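Local atomic coordinates of ribosome inactivating type 1 protein (Iris hollandica, PDB entry 3MVG), a protein that belongs to the type 1 ribosome-inactivating proteins, single-chain plant proteins with the mixed alpha/beta fold of that family. Residues A[219-224]-A[229-234]; A[202-207]-A[240-245]; A[166-171]-A[195-200]; A[36-41]-A[207-212]. One frame throughout, in Å; residues are numbered along the deposited sequence.

Interaction 1. Residues A[219-224]-A[229-234]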
loop_
_atom_site.group_PDB
_atom_site.type_symbol
_atom_site.label_atom_id
_atom_site.label_comp_id
_atom_site.label_asym_id
_atom_site.label_seq_id
_atom_site.Cartn_x
_atom_site.Cartn_y
_atom_site.Cartn_z
ATOM N N PRO A 219 15.600 -9.401 16.662
ATOM C CA PRO A 219 15.067 -8.208 16.005
ATOM C C PRO A 219 15.899 -7.780 14.794
ATOM O O PRO A 219 17.123 -7.924 14.784
ATOM C CB PRO A 219 15.103 -7.162 17.117
ATOM C CG PRO A 219 14.859 -7.970 18.360
ATOM C CD PRO A 219 15.615 -9.255 18.132
ATOM N N VAL A 220 15.212 -7.274 13.773
ATOM C CA VAL A 220 15.823 -6.977 12.484
ATOM C C VAL A 220 15.903 -5.466 12.285
ATOM O O VAL A 220 14.879 -4.786 12.180
ATOM C CB VAL A 220 15.012 -7.624 11.323
ATOM C CG1 VAL A 220 15.669 -7.330 9.975
ATOM C CG2 VAL A 220 14.867 -9.129 11.528
ATOM N N LYS A 221 17.123 -4.940 12.231
ATOM C CA LYS A 221 17.312 -3.523 11.947
ATOM C C LYS A 221 17.241 -3.278 10.443
ATOM O O LYS A 221 17.870 -3.988 9.659
ATOM C CB LYS A 221 18.648 -3.034 12.503
ATOM C CG LYS A 221 18.870 -1.535 12.332
ATOM C CD LYS A 221 20.261 -1.099 12.793
ATOM C CE LYS A 221 21.361 -1.644 11.889
ATOM N NZ LYS A 221 21.519 -0.880 10.631
ATOM N N LEU A 222 16.471 -2.264 10.063
ATOM C CA LEU A 222 16.319 -1.869 8.663
ATOM C C LEU A 222 16.638 -0.401 8.475
ATOM O O LEU A 222 16.228 0.438 9.273
ATOM C CB LEU A 222 14.887 -2.117 8.178
ATOM C CG LEU A 222 14.360 -3.550 8.114
ATOM C CD1 LEU A 222 12.892 -3.523 7.728
ATOM C CD2 LEU A 222 15.150 -4.396 7.132
ATOM N N GLN A 223 17.359 -0.093 7.404
ATOM C CA GLN A 223 17.537 1.292 6.993
ATOM C C GLN A 223 16.238 1.833 6.430
ATOM O O GLN A 223 15.560 1.150 5.657
ATOM C CB GLN A 223 18.610 1.404 5.911
ATOM C CG GLN A 223 19.966 0.871 6.315
ATOM C CD GLN A 223 20.651 1.693 7.396
ATOM O OE1 GLN A 223 20.528 2.922 7.451
ATOM N NE2 GLN A 223 21.389 1.014 8.257
ATOM N N VAL A 224 15.879 3.051 6.817
ATOM C CA VAL A 224 14.814 3.768 6.118
ATOM C C VAL A 224 15.416 4.869 5.245
ATOM O O VAL A 224 14.746 5.413 4.370
ATOM C CB VAL A 224 13.718 4.315 7.068
ATOM C CG1 VAL A 224 12.994 3.162 7.759
ATOM C CG2 VAL A 224 14.291 5.281 8.090
ATOM N N THR A 229 17.224 4.557 10.843
ATOM C CA THR A 229 16.879 3.144 10.921
ATOM C C THR A 229 15.628 2.922 11.756
ATOM O O THR A 229 15.218 3.784 12.543
ATOM C CB THR A 229 18.016 2.326 11.570
ATOM O OG1 THR A 229 18.390 2.932 12.814
ATOM C CG2 THR A 229 19.230 2.239 10.657
ATOM N N VAL A 230 15.010 1.760 11.555
ATOM C CA VAL A 230 13.983 1.256 12.456
ATOM C C VAL A 230 14.318 -0.200 12.794
ATOM O O VAL A 230 15.157 -0.829 12.144
ATOM C CB VAL A 230 12.561 1.362 11.846
ATOM C CG1 VAL A 230 12.189 2.814 11.535
ATOM C CG2 VAL A 230 12.424 0.471 10.606
ATOM N N VAL A 231 13.659 -0.735 13.813
ATOM C CA VAL A 231 13.873 -2.122 14.197
ATOM C C VAL A 231 12.541 -2.859 14.155
ATOM O O VAL A 231 11.542 -2.394 14.709
ATOM C CB VAL A 231 14.515 -2.240 15.601
ATOM C CG1 VAL A 231 14.680 -3.708 15.999
ATOM C CG2 VAL A 231 15.858 -1.503 15.642
ATOM N N ILE A 232 12.540 -4.001 13.471
ATOM C CA ILE A 232 11.368 -4.872 13.391
ATOM C C ILE A 232 11.546 -6.005 14.400
ATOM O O ILE A 232 12.471 -6.800 14.279
ATOM C CB ILE A 232 11.197 -5.460 11.963
ATOM C CG1 ILE A 232 11.332 -4.374 10.880
ATOM C CG2 ILE A 232 9.881 -6.239 11.845
ATOM C CD1 ILE A 232 10.348 -3.216 10.978
ATOM N N SER A 233 10.646 -6.077 15.379
ATOM C CA SER A 233 10.819 -6.978 16.522
ATOM C C SER A 233 9.722 -8.023 16.658
ATOM O O SER A 233 9.783 -8.882 17.533
ATOM C CB SER A 233 10.893 -6.173 17.821
ATOM O OG SER A 233 12.015 -5.318 17.813
ATOM N N ASP A 234 8.706 -7.957 15.807
ATOM C CA ASP A 234 7.598 -8.901 15.909
ATOM C C ASP A 234 6.928 -9.150 14.561
ATOM O O ASP A 234 7.132 -8.385 13.603
ATOM C CB ASP A 234 6.586 -8.473 16.987
ATOM C CG ASP A 234 5.987 -7.118 16.723
ATOM O OD1 ASP A 234 6.233 -6.189 17.517
ATOM O OD2 ASP A 234 5.268 -6.966 15.723
#

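Interaction 2. Residues A[202-207]-A[240-245]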
loop_
_atom_site.group_PDB
_atom_site.type_symbol
_atom_site.label_atom_id
_atom_site.label_comp_id
_atom_site.label_asym_id
_atom_site.label_seq_id
_atom_site.Cartn_x
_atom_site.Cartn_y
_atom_site.Cartn_z
ATOM N N GLN A 202 14.984 -12.857 3.346
ATOM C CA GLN A 202 15.220 -14.144 3.997
ATOM C C GLN A 202 15.237 -13.999 5.524
ATOM O O GLN A 202 14.593 -14.777 6.235
ATOM C CB GLN A 202 16.500 -14.826 3.491
ATOM C CG GLN A 202 16.876 -16.036 4.347
ATOM C CD GLN A 202 17.917 -16.947 3.735
ATOM O OE1 GLN A 202 18.397 -17.870 4.397
ATOM N NE2 GLN A 202 18.247 -16.727 2.473
ATOM N N THR A 203 15.936 -12.978 6.017
ATOM C CA THR A 203 16.045 -12.749 7.450
ATOM C C THR A 203 14.669 -12.537 8.080
ATOM O O THR A 203 14.342 -13.160 9.096
ATOM C CB THR A 203 16.985 -11.569 7.749
ATOM O OG1 THR A 203 18.307 -11.914 7.320
ATOM C CG2 THR A 203 17.014 -11.241 9.235
ATOM N N LEU A 204 13.857 -11.674 7.472
ATOM C CA LEU A 204 12.517 -11.424 7.971
ATOM C C LEU A 204 11.664 -12.692 7.896
ATOM O O LEU A 204 10.913 -12.998 8.833
ATOM C CB LEU A 204 11.855 -10.271 7.204
ATOM C CG LEU A 204 12.406 -8.863 7.490
ATOM C CD1 LEU A 204 11.994 -7.882 6.399
ATOM C CD2 LEU A 204 11.981 -8.344 8.869
ATOM N N SER A 205 11.784 -13.427 6.790
ATOM C CA SER A 205 11.015 -14.656 6.588
ATOM C C SER A 205 11.311 -15.655 7.699
ATOM O O SER A 205 10.395 -16.255 8.269
ATOM C CB SER A 205 11.354 -15.298 5.241
ATOM O OG SER A 205 10.817 -14.554 4.144
ATOM N N THR A 206 12.597 -15.843 7.982
ATOM C CA THR A 206 13.040 -16.765 9.027
ATOM C C THR A 206 12.569 -16.318 10.411
ATOM O O THR A 206 12.033 -17.135 11.179
ATOM C CB THR A 206 14.555 -16.945 8.961
ATOM O OG1 THR A 206 14.867 -17.616 7.738
ATOM C CG2 THR A 206 15.074 -17.773 10.145
ATOM N N GLU A 207 12.706 -15.031 10.715
ATOM C CA GLU A 207 12.271 -14.530 12.017
ATOM C C GLU A 207 10.771 -14.726 12.224
ATOM O O GLU A 207 10.331 -15.075 13.321
ATOM C CB GLU A 207 12.666 -13.067 12.227
ATOM C CG GLU A 207 14.182 -12.823 12.368
ATOM C CD GLU A 207 14.833 -13.641 13.474
ATOM O OE1 GLU A 207 14.252 -13.738 14.577
ATOM O OE2 GLU A 207 15.933 -14.176 13.238
ATOM N N THR A 240 2.735 -5.654 8.839
ATOM C CA THR A 240 2.053 -4.358 8.721
ATOM C C THR A 240 2.942 -3.255 8.150
ATOM O O THR A 240 2.542 -2.549 7.221
ATOM C CB THR A 240 1.503 -3.901 10.087
ATOM O OG1 THR A 240 0.593 -4.889 10.574
ATOM C CG2 THR A 240 0.773 -2.578 9.989
ATOM N N PHE A 241 4.129 -3.093 8.727
ATOM C CA PHE A 241 5.040 -2.025 8.335
ATOM C C PHE A 241 5.811 -2.384 7.070
ATOM O O PHE A 241 5.854 -1.607 6.123
ATOM C CB PHE A 241 5.989 -1.704 9.499
ATOM C CG PHE A 241 7.001 -0.635 9.190
ATOM C CD1 PHE A 241 6.711 0.703 9.424
ATOM C CD2 PHE A 241 8.251 -0.968 8.687
ATOM C CE1 PHE A 241 7.654 1.697 9.146
ATOM C CE2 PHE A 241 9.196 0.016 8.406
ATOM C CZ PHE A 241 8.893 1.347 8.635
ATOM N N CYS A 242 6.425 -3.562 7.051
ATOM C CA CYS A 242 7.195 -3.995 5.881
ATOM C C CYS A 242 6.300 -4.476 4.748
ATOM O O CYS A 242 6.729 -4.555 3.598
ATOM C CB CYS A 242 8.164 -5.117 6.252
ATOM S SG CYS A 242 9.330 -4.730 7.562
ATOM N N GLY A 243 5.065 -4.836 5.074
ATOM C CA GLY A 243 4.200 -5.475 4.091
ATOM C C GLY A 243 4.744 -6.819 3.637
ATOM O O GLY A 243 4.521 -7.241 2.508
ATOM N N LEU A 244 5.463 -7.515 4.520
ATOM C CA LEU A 244 5.991 -8.835 4.184
ATOM C C LEU A 244 4.827 -9.730 3.766
ATOM O O LEU A 244 3.879 -9.908 4.532
ATOM C CB LEU A 244 6.754 -9.422 5.369
ATOM C CG LEU A 244 7.368 -10.801 5.170
ATOM C CD1 LEU A 244 8.419 -10.793 4.075
ATOM C CD2 LEU A 244 7.970 -11.262 6.496
ATOM N N ALA A 245 4.897 -10.283 2.552
ATOM C CA ALA A 245 3.713 -10.849 1.910
ATOM C C ALA A 245 3.880 -12.273 1.428
ATOM O O ALA A 245 2.907 -12.908 1.028
ATOM C CB ALA A 245 3.260 -9.952 0.753
#

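Interaction 3. Residues A[166-171]-A[195-200]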
loop_
_atom_site.group_PDB
_atom_site.type_symbol
_atom_site.label_atom_id
_atom_site.label_comp_id
_atom_site.label_asym_id
_atom_site.label_seq_id
_atom_site.Cartn_x
_atom_site.Cartn_y
_atom_site.Cartn_z
ATOM N N ARG A 166 4.515 -5.852 0.129
ATOM C CA ARG A 166 3.455 -4.905 -0.190
ATOM C C ARG A 166 3.908 -3.458 -0.019
ATOM O O ARG A 166 3.331 -2.561 -0.645
ATOM C CB ARG A 166 2.195 -5.200 0.625
ATOM C CG ARG A 166 1.584 -6.531 0.256
ATOM C CD ARG A 166 0.507 -6.959 1.225
ATOM N NE ARG A 166 0.052 -8.317 0.951
ATOM C CZ ARG A 166 -0.876 -8.648 0.054
ATOM N NH1 ARG A 166 -1.504 -7.712 -0.659
ATOM N NH2 ARG A 166 -1.164 -9.927 -0.125
ATOM N N ALA A 167 4.932 -3.218 0.796
ATOM C CA ALA A 167 5.467 -1.858 0.925
ATOM C C ALA A 167 6.072 -1.382 -0.389
ATOM O O ALA A 167 6.006 -0.191 -0.709
ATOM C CB ALA A 167 6.490 -1.774 2.036
ATOM N N ILE A 168 6.657 -2.301 -1.149
ATOM C CA ILE A 168 7.207 -1.950 -2.463
ATOM C C ILE A 168 6.076 -1.803 -3.491
ATOM O O ILE A 168 6.072 -0.849 -4.276
ATOM C CB ILE A 168 8.309 -2.933 -2.926
ATOM C CG1 ILE A 168 9.377 -3.070 -1.831
ATOM C CG2 ILE A 168 8.923 -2.457 -4.256
ATOM C CD1 ILE A 168 10.470 -4.081 -2.135
ATOM N N GLU A 169 5.116 -2.727 -3.479
ATOM C CA GLU A 169 3.901 -2.583 -4.280
ATOM C C GLU A 169 3.283 -1.193 -4.107
ATOM O O GLU A 169 2.903 -0.545 -5.086
ATOM C CB GLU A 169 2.887 -3.652 -3.888
ATOM C CG GLU A 169 1.569 -3.502 -4.607
ATOM C CD GLU A 169 0.544 -4.523 -4.184
ATOM O OE1 GLU A 169 -0.548 -4.548 -4.782
ATOM O OE2 GLU A 169 0.823 -5.322 -3.265
ATOM N N GLN A 170 3.183 -0.738 -2.861
ATOM C CA GLN A 170 2.597 0.564 -2.533
ATOM C C GLN A 170 3.265 1.723 -3.276
ATOM O O GLN A 170 2.579 2.639 -3.767
ATOM C CB GLN A 170 2.688 0.797 -1.023
ATOM C CG GLN A 170 2.310 2.180 -0.585
ATOM C CD GLN A 170 0.850 2.299 -0.297
ATOM O OE1 GLN A 170 0.002 2.104 -1.169
ATOM N NE2 GLN A 170 0.540 2.603 0.938
ATOM N N ARG A 171 4.596 1.687 -3.342
ATOM C CA ARG A 171 5.367 2.701 -4.058
ATOM C C ARG A 171 4.907 2.764 -5.511
ATOM O O ARG A 171 4.719 3.851 -6.066
ATOM C CB ARG A 171 6.868 2.395 -4.004
ATOM C CG ARG A 171 7.444 2.166 -2.613
ATOM C CD ARG A 171 7.007 3.248 -1.651
ATOM N NE ARG A 171 7.928 3.404 -0.526
ATOM C CZ ARG A 171 7.779 2.818 0.656
ATOM N NH1 ARG A 171 6.747 2.014 0.879
ATOM N NH2 ARG A 171 8.667 3.034 1.618
ATOM N N ILE A 195 15.882 -0.852 -0.841
ATOM C CA ILE A 195 16.967 -1.783 -1.103
ATOM C C ILE A 195 17.294 -2.656 0.113
ATOM O O ILE A 195 17.544 -3.855 -0.024
ATOM C CB ILE A 195 18.215 -1.040 -1.608
ATOM C CG1 ILE A 195 17.941 -0.459 -2.994
ATOM C CG2 ILE A 195 19.411 -1.964 -1.664
ATOM C CD1 ILE A 195 19.177 -0.004 -3.708
ATOM N N ASP A 196 17.276 -2.055 1.302
ATOM C CA ASP A 196 17.555 -2.793 2.532
ATOM C C ASP A 196 16.428 -3.763 2.857
ATOM O O ASP A 196 16.665 -4.851 3.377
ATOM C CB ASP A 196 17.823 -1.852 3.701
ATOM C CG ASP A 196 18.676 -2.494 4.766
ATOM O OD1 ASP A 196 18.429 -2.226 5.952
ATOM O OD2 ASP A 196 19.592 -3.277 4.417
ATOM N N LEU A 197 15.205 -3.380 2.516
ATOM C CA LEU A 197 14.080 -4.271 2.672
ATOM C C LEU A 197 14.275 -5.526 1.806
ATOM O O LEU A 197 14.185 -6.658 2.291
ATOM C CB LEU A 197 12.806 -3.522 2.312
ATOM C CG LEU A 197 11.496 -4.198 2.662
ATOM C CD1 LEU A 197 11.373 -4.428 4.172
ATOM C CD2 LEU A 197 10.356 -3.336 2.148
ATOM N N GLN A 198 14.606 -5.315 0.531
ATOM C CA GLN A 198 14.871 -6.414 -0.392
ATOM C C GLN A 198 15.955 -7.346 0.143
ATOM O O GLN A 198 15.813 -8.565 0.097
ATOM C CB GLN A 198 15.289 -5.885 -1.770
ATOM C CG GLN A 198 14.214 -5.095 -2.497
ATOM C CD GLN A 198 14.749 -4.392 -3.730
ATOM O OE1 GLN A 198 15.946 -4.430 -4.016
ATOM N NE2 GLN A 198 13.867 -3.748 -4.467
ATOM N N THR A 199 17.042 -6.757 0.651
ATOM C CA THR A 199 18.184 -7.508 1.195
ATOM C C THR A 199 17.802 -8.392 2.385
ATOM O O THR A 199 18.423 -9.429 2.623
ATOM C CB THR A 199 19.311 -6.522 1.624
ATOM O OG1 THR A 199 19.670 -5.687 0.515
ATOM C CG2 THR A 199 20.549 -7.244 2.149
ATOM N N ASN A 200 16.774 -7.976 3.121
ATOM C CA ASN A 200 16.395 -8.635 4.365
ATOM C C ASN A 200 15.219 -9.594 4.271
ATOM O O ASN A 200 14.680 -10.014 5.297
ATOM C CB ASN A 200 16.163 -7.591 5.458
ATOM C CG ASN A 200 17.456 -7.134 6.084
ATOM O OD1 ASN A 200 18.017 -7.831 6.939
ATOM N ND2 ASN A 200 17.967 -5.995 5.637
#

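Interaction 4. Residues A[36-41]-A[207-212]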
loop_
_atom_site.group_PDB
_atom_site.type_symbol
_atom_site.label_atom_id
_atom_site.label_comp_id
_atom_site.label_asym_id
_atom_site.label_seq_id
_atom_site.Cartn_x
_atom_site.Cartn_y
_atom_site.Cartn_z
ATOM N N ILE A 36 0.760 -14.814 6.775
ATOM C CA ILE A 36 1.580 -14.581 5.597
ATOM C C ILE A 36 1.770 -15.925 4.890
ATOM O O ILE A 36 2.068 -16.934 5.539
ATOM C CB ILE A 36 2.953 -13.971 5.953
ATOM C CG1 ILE A 36 2.789 -12.776 6.897
ATOM C CG2 ILE A 36 3.703 -13.566 4.682
ATOM C CD1 ILE A 36 4.096 -12.193 7.362
ATOM N N PRO A 37 1.573 -15.958 3.560
ATOM C CA PRO A 37 1.780 -17.210 2.828
ATOM C C PRO A 37 3.210 -17.727 2.914
ATOM O O PRO A 37 4.173 -16.961 2.788
ATOM C CB PRO A 37 1.473 -16.823 1.381
ATOM C CG PRO A 37 0.519 -15.697 1.497
ATOM C CD PRO A 37 0.984 -14.917 2.692
ATOM N N LEU A 38 3.325 -19.033 3.118
ATOM C CA LEU A 38 4.604 -19.717 3.123
ATOM C C LEU A 38 4.862 -20.283 1.739
ATOM O O LEU A 38 4.013 -20.980 1.179
ATOM C CB LEU A 38 4.564 -20.854 4.144
ATOM C CG LEU A 38 5.853 -21.638 4.412
ATOM C CD1 LEU A 38 6.911 -20.744 5.020
ATOM C CD2 LEU A 38 5.551 -22.807 5.341
ATOM N N LEU A 39 6.020 -19.975 1.170
ATOM C CA LEU A 39 6.371 -20.514 -0.138
ATOM C C LEU A 39 6.687 -22.009 -0.024
ATOM O O LEU A 39 6.985 -22.510 1.076
ATOM C CB LEU A 39 7.534 -19.721 -0.742
ATOM C CG LEU A 39 7.166 -18.281 -1.134
ATOM C CD1 LEU A 39 8.389 -17.545 -1.605
ATOM C CD2 LEU A 39 6.067 -18.225 -2.212
ATOM N N PRO A 40 6.585 -22.747 -1.142
ATOM C CA PRO A 40 6.813 -24.195 -1.095
ATOM C C PRO A 40 8.253 -24.585 -0.786
ATOM O O PRO A 40 9.182 -23.780 -0.909
ATOM C CB PRO A 40 6.440 -24.682 -2.500
ATOM C CG PRO A 40 6.249 -23.502 -3.317
ATOM C CD PRO A 40 6.117 -22.293 -2.464
ATOM N N ALA A 41 8.408 -25.839 -0.381
ATOM C CA ALA A 41 9.709 -26.495 -0.368
ATOM C C ALA A 41 10.080 -26.899 -1.805
ATOM O O ALA A 41 9.201 -27.193 -2.619
ATOM C CB ALA A 41 9.664 -27.717 0.535
ATOM N N GLU A 207 12.706 -15.031 10.715
ATOM C CA GLU A 207 12.271 -14.530 12.017
ATOM C C GLU A 207 10.771 -14.726 12.224
ATOM O O GLU A 207 10.331 -15.075 13.321
ATOM C CB GLU A 207 12.666 -13.067 12.227
ATOM C CG GLU A 207 14.182 -12.823 12.368
ATOM C CD GLU A 207 14.833 -13.641 13.474
ATOM O OE1 GLU A 207 14.252 -13.738 14.577
ATOM O OE2 GLU A 207 15.933 -14.176 13.238
ATOM N N VAL A 208 9.977 -14.543 11.173
ATOM C CA VAL A 208 8.544 -14.806 11.288
ATOM C C VAL A 208 8.281 -16.275 11.651
ATOM O O VAL A 208 7.442 -16.565 12.513
ATOM C CB VAL A 208 7.770 -14.368 10.022
ATOM C CG1 VAL A 208 6.334 -14.907 10.031
ATOM C CG2 VAL A 208 7.774 -12.864 9.909
ATOM N N GLN A 209 9.007 -17.183 11.006
ATOM C CA GLN A 209 8.812 -18.618 11.236
ATOM C C GLN A 209 9.297 -19.099 12.607
ATOM O O GLN A 209 8.755 -20.069 13.140
ATOM C CB GLN A 209 9.421 -19.452 10.107
ATOM C CG GLN A 209 8.602 -19.368 8.827
ATOM C CD GLN A 209 9.378 -19.791 7.611
ATOM O OE1 GLN A 209 9.458 -20.972 7.286
ATOM N NE2 GLN A 209 9.961 -18.818 6.922
ATOM N N ARG A 210 10.286 -18.413 13.175
ATOM C CA ARG A 210 10.870 -18.806 14.465
ATOM C C ARG A 210 10.303 -18.016 15.640
ATOM O O ARG A 210 10.654 -18.281 16.800
ATOM C CB ARG A 210 12.386 -18.628 14.436
ATOM C CG ARG A 210 13.099 -19.433 13.374
ATOM C CD ARG A 210 14.595 -19.396 13.596
ATOM N NE ARG A 210 14.968 -20.147 14.796
ATOM C CZ ARG A 210 16.211 -20.499 15.118
ATOM N NH1 ARG A 210 17.231 -20.174 14.332
ATOM N NH2 ARG A 210 16.434 -21.185 16.231
ATOM N N ALA A 211 9.430 -17.051 15.364
ATOM C CA ALA A 211 8.921 -16.161 16.406
ATOM C C ALA A 211 8.153 -16.926 17.482
ATOM O O ALA A 211 7.503 -17.934 17.199
ATOM C CB ALA A 211 8.048 -15.083 15.801
ATOM N N GLU A 212 8.253 -16.435 18.715
ATOM C CA GLU A 212 7.567 -17.034 19.857
ATOM C C GLU A 212 6.599 -16.018 20.420
ATOM O O GLU A 212 6.993 -14.907 20.782
ATOM C CB GLU A 212 8.577 -17.486 20.911
ATOM C CG GLU A 212 9.346 -18.721 20.473
ATOM C CD GLU A 212 10.409 -19.158 21.459
ATOM O OE1 GLU A 212 10.481 -18.588 22.565
ATOM O OE2 GLU A 212 11.173 -20.077 21.114
#

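Interaction 1. Residues A[219-224]-A[229-234]
Four backbone hydrogen bonds tie Val220 to Ile232 and Leu222 to Val230, making 219-223 and 229-234 neighbouring antiparallel strands. In the first pair Val220 N gives to Ile232 O at 2.8 Å and Ile232 N returns the bond to Val220 O. In the second, Leu222 N reaches Val230 O at 2.8 Å and Val230 N reaches Leu222 O at 2.9 Å. Lys221 with Val231 and Gln223 with Thr229 form the non-hydrogen-bonded pairs between and beyond them, where CA-H groups approach carbonyl oxygens, as from Thr229 CA to Leu222 O at 3.2 Å.

Apolar contacts fill the face of Val220, Leu222, Val230 and Ile232. Leu222 reaches diagonally along the strands, its CD1 lying 3.6 Å from Ile232 CG1, while Val224 CG1 comes at about a right angle against Val230 CG1, 3.9 Å away. Helices 192-199 and 201-210 cover the Leu222 and Val220 side of this face, and helix 235-240 packs on Ile232.

The other face is more exposed. Lys221 CG stands anti to the backbone N (chi1 -176°) and lies 4.0 Å from Thr229 CB. At the far end Pro219 CB rests on Val231 CG1 at 3.7 Å. At the strand end, Asp234 N-caps helix 235-240 through OD2 to Lys237 N. Near the turn, Thr229 N bonds Gln228 of the second subunit. The arrangement is a beta hairpin, in the C-terminal part of the family fold.

Interaction 2. Residues A[202-207]-A[240-245]
Helix 201-210 packs here against the loop that follows helix 235-240, a buried helix-to-loop contact in the C-terminal part of the ribosome-inactivating protein fold. Between its two segments the chain runs through the hairpin of strands 215-223 and 229-234, and Cys242 also touches Leu222 and Ile232 of that hairpin. Leu204 is the helix residue at its middle, facing Cys242 and Leu244. No hydrogen bond crosses, and the touching is apolar and fairly loose.

Gly243, with a positive phi of 63°, lies between Cys242 and Leu244, whose CB atoms both point to the helix. Leu244 holds CG anti to its backbone nitrogen (chi1 -180°), which carries its CD2 branch toward the helix, where it also lies 4.1 Å from the carbonyl oxygen Leu204 O. Phe165 touches both leucines. Ser205 borders the apolar patch with its hydroxyl engaged elsewhere, in hydrogen bonds with Trp201 O and Leu248 N. Two side-chain approaches carry the contact: Leu204 CD1 stands 4.3 Å from Cys242 SG, and Leu204 CB lies 4.1 Å from Leu244 CD2.

Interaction 3. Residues A[166-171]-A[195-200]
Leu197 carries CG anti to its backbone N (chi1 -169°), and this swings its CD2 methyl between Ala167 and Ile168 of the facing helix. Ile168 instead has CG1 opposite its own carbonyl carbon (chi1 -53°) and an extended chi2, which sends CD1 on toward Gln198. Leu197 CD2 lies 4.1 Å from Ile168 CG1 and 4.2 Å from Ala167 CB. The isoleucine and leucine slide past each other in opposite directions. Ile168 CD1 then meets Gln198 at about a right angle, 3.9 Å from its CG.

The contact is helix-to-helix packing within the alpha-helical part of the ribosome-inactivating protein fold. The segments 166-171 and 195-199 of helices 166-173 and 192-199 run roughly antiparallel (148°), their axes 11.0 Å apart. The gap is bridged mainly by Ile168, Leu197 and Gln198; no hydrogen bond crosses. Helix 146-164 also touches Ile168 and Gln198. The buried Gln198 amide is satisfied outside the pair: OE1 accepts from Arg119 and NE2 gives to Gln157.

Helix 192-199 ends with side chains bonding back to its own backbone. Thr199 OG1 donates to Ile195 O at 2.9 Å from the face of that carbonyl opposite to Thr199 N. Asn200 ND2 gives a fairly straight bond to Asp196 O at 2.8 Å, with the acceptor close to the amide plane.

Interaction 4. Residues A[36-41]-A[207-212]
A small buried contact joins Ile36 and Leu38, in the region of the short strand 36-37, to Val208 and Gln209 near the C-terminal end of helix 201-210. It is van der Waals packing at two points, without a hydrogen bond across. At the first, Ile36 CD1 meets Val208 CG1 at 4.4 Å, a loose touch and a tentative one, since it rests on one of two conformers of Ile36; both side chains leave the backbone toward the other segment.

The second point is tighter. Leu38 has CG anti to its backbone N (chi1 -175°), and this brings its CD1 methyl against the amide of Gln209, 3.4 Å from OE1 and 3.7 Å from CD. Gln209 is extended beyond CG, so the amide is carried out to the leucine, and the two side chains cross at about a right angle.

In the ribosome-inactivating protein fold this brings an early part of the chain beside a late helix, 165 residues intervening. Residues 247-250, near the end of the modelled chain, bond to both: Leu247 makes backbone hydrogen bonds with Pro37 and Leu39, and the Gln209 amide uses NE2 to Leu248 O and OE1 from Trp250 N. NE2 also gives to Ser205 O, one turn back in the helix. These bonds hold the amide in place beside the methyl of Leu38. Val208 also packs on Val235 of helix 235-240, where Ile36 touches Arg239.

Overall arrangement
Interactions 2, 3 and 4 are buried, whereas interaction 1 lies farthest from the chain centre, about 22 Å away, with one face more exposed. Chemistry follows place: the hairpin is held by paired backbone hydrogen bonds, while the other three rely on van der Waals packing, partly against Gln198 and Gln209, with no hydrogen bond crossing. Interactions 2 and 4 share helix 201-210 and Glu207, and Leu244 CD2 touches Val208 CG2 at 3.8 Å. Leu222 of interaction 1 meets Cys242 of interaction 2, while the backbone N of Gln223 probably bonds Asp196 OD1 of interaction 3. A backbone hydrogen bond between Gly243 O and Arg166 N links interactions 2 and 3, but 3 and 4 do not touch.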